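Protein-arginine-phosphatase (Bacillus subtilis subsp. subtilis, PDB 4KK3) removes the phosphate group from phosphoarginine residues of many proteins, counteracting the arginine kinase McsB, with almost no activity on phosphoserine, phosphothreonine or phosphotyrosine peptides. Local coordinates at residues Glu53-Glu57 / Lys58-Leu62. Sequence-based numbering, arbitrary orientation.
Sequences EALFE and KHIAL
The flat carbonyl group of Leu55 takes a backbone N-H on each of its two faces, Lys58 N from one and Ile60 N from the other. The Ile60 N to Leu55 O bond is 3.0 Å long and nearly straight (162°); that from Lys58 N to Leu55 O, at 2.9 Å, is more bent. Phe56 O and Glu57 O lie obliquely to the His59 imidazole, with CD2 of His59 3.6 Å from Glu57 O. His59 N donates to Phe56 O at 2.9 Å, closing a type I turn from Phe56 to His59. With the Ile60 bond this makes a Schellman motif, in which His59, at positive phi (62°), is the C-prime residue that ends the helix. The returning chain then packs against Leu55: CD1 of Leu55 lies 4.0 Å from CG2 of Ile60 and 3.9 Å from CD2 of Leu62, whose side chain runs at a slant to that of Leu55. With chi1 at -179°, CG of Leu62 stands opposite the backbone N, which carries CD2 to Leu55. The extended side chain of Glu57 brings OE1 to a salt bridge with NZ of Lys128, on helix 124-145. The turn closes the C-terminal end of helix 49-56, with Leu55, Ile60 and Leu62 resting on helix 13-28, and Leu55 and Lys58 also touching Arg131 of helix 124-145.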
loop_
_atom_site.group_PDB
_atom_site.type_symbol
_atom_site.label_atom_id
_atom_site.label_comp_id
_atom_site.label_asym_id
_atom_site.label_seq_id
_atom_site.Cartn_x
_atom_site.Cartn_y
_atom_site.Cartn_z
ATOM N N GLU A 53 -11.931 11.187 2.437
ATOM C CA GLU A 53 -11.926 12.643 2.323
ATOM C C GLU A 53 -10.543 13.156 1.896
ATOM O O GLU A 53 -10.430 14.052 1.063
ATOM C CB GLU A 53 -12.388 13.292 3.643
ATOM C CG GLU A 53 -12.171 14.802 3.704
ATOM C CD GLU A 53 -12.739 15.436 4.966
ATOM O OE1 GLU A 53 -13.144 14.691 5.889
ATOM O OE2 GLU A 53 -12.787 16.685 5.034
ATOM N N ALA A 54 -9.488 12.561 2.447
ATOM C CA ALA A 54 -8.131 12.965 2.106
ATOM C C ALA A 54 -7.840 12.794 0.613
ATOM O O ALA A 54 -7.211 13.651 -0.009
ATOM C CB ALA A 54 -7.116 12.162 2.940
ATOM N N LEU A 55 -8.324 11.703 0.028
ATOM C CA LEU A 55 -8.087 11.470 -1.392
ATOM C C LEU A 55 -9.053 12.299 -2.234
ATOM O O LEU A 55 -8.689 12.760 -3.314
ATOM C CB LEU A 55 -8.223 9.999 -1.758
ATOM C CG LEU A 55 -7.171 9.069 -1.130
ATOM C CD1 LEU A 55 -6.892 7.840 -1.988
ATOM C CD2 LEU A 55 -5.876 9.784 -0.758
ATOM N N PHE A 56 -10.269 12.478 -1.729
ATOM C CA PHE A 56 -11.297 13.243 -2.435
ATOM C C PHE A 56 -10.815 14.677 -2.708
ATOM O O PHE A 56 -11.072 15.257 -3.780
ATOM C CB PHE A 56 -12.586 13.226 -1.599
ATOM C CG PHE A 56 -13.771 13.888 -2.275
ATOM C CD1 PHE A 56 -14.555 13.186 -3.173
ATOM C CD2 PHE A 56 -14.112 15.189 -1.968
ATOM C CE1 PHE A 56 -15.661 13.795 -3.781
ATOM C CE2 PHE A 56 -15.208 15.800 -2.568
ATOM C CZ PHE A 56 -15.979 15.092 -3.469
ATOM N N GLU A 57 -10.080 15.232 -1.745
ATOM C CA GLU A 57 -9.472 16.552 -1.877
ATOM C C GLU A 57 -8.549 16.663 -3.101
ATOM O O GLU A 57 -8.464 17.720 -3.735
ATOM C CB GLU A 57 -8.718 16.921 -0.594
ATOM C CG GLU A 57 -7.697 18.038 -0.754
ATOM C CD GLU A 57 -6.989 18.353 0.544
ATOM O OE1 GLU A 57 -7.581 18.086 1.604
ATOM O OE2 GLU A 57 -5.845 18.856 0.512
ATOM N N LYS A 58 -7.892 15.561 -3.440
ATOM C CA LYS A 58 -6.999 15.498 -4.589
ATOM C C LYS A 58 -7.671 14.887 -5.815
ATOM O O LYS A 58 -6.992 14.467 -6.757
ATOM C CB LYS A 58 -5.753 14.678 -4.234
ATOM C CG LYS A 58 -4.981 15.231 -3.054
ATOM C CD LYS A 58 -4.171 16.450 -3.462
ATOM C CE LYS A 58 -3.119 16.779 -2.417
ATOM N NZ LYS A 58 -2.204 17.859 -2.868
ATOM N N HIS A 59 -9.001 14.848 -5.795
ATOM C CA HIS A 59 -9.803 14.341 -6.905
ATOM C C HIS A 59 -9.549 12.876 -7.231
ATOM O O HIS A 59 -9.579 12.474 -8.387
ATOM C CB HIS A 59 -9.636 15.227 -8.155
ATOM C CG HIS A 59 -9.916 16.672 -7.892
ATOM N ND1 HIS A 59 -11.118 17.263 -8.210
ATOM C CD2 HIS A 59 -9.161 17.637 -7.316
ATOM C CE1 HIS A 59 -11.088 18.537 -7.856
ATOM N NE2 HIS A 59 -9.915 18.789 -7.310
ATOM N N ILE A 60 -9.315 12.074 -6.196
ATOM C CA ILE A 60 -9.188 10.641 -6.377
ATOM C C ILE A 60 -10.269 9.965 -5.560
ATOM O O ILE A 60 -10.457 10.302 -4.391
ATOM C CB ILE A 60 -7.804 10.146 -5.894
ATOM C CG1 ILE A 60 -6.704 10.676 -6.822
ATOM C CG2 ILE A 60 -7.771 8.622 -5.859
ATOM C CD1 ILE A 60 -5.291 10.281 -6.388
ATOM N N ALA A 61 -10.983 9.017 -6.161
ATOM C CA ALA A 61 -12.055 8.324 -5.449
ATOM C C ALA A 61 -11.504 7.101 -4.737
ATOM O O ALA A 61 -10.825 6.277 -5.337
ATOM C CB ALA A 61 -13.173 7.922 -6.408
ATOM N N LEU A 62 -11.785 6.990 -3.446
ATOM C CA LEU A 62 -11.330 5.831 -2.692
ATOM C C LEU A 62 -12.539 4.989 -2.314
ATOM O O LEU A 62 -13.072 5.090 -1.202
ATOM C CB LEU A 62 -10.545 6.278 -1.464
ATOM C CG LEU A 62 -9.976 5.181 -0.571
ATOM C CD1 LEU A 62 -9.151 4.198 -1.407
ATOM C CD2 LEU A 62 -9.145 5.817 0.542
#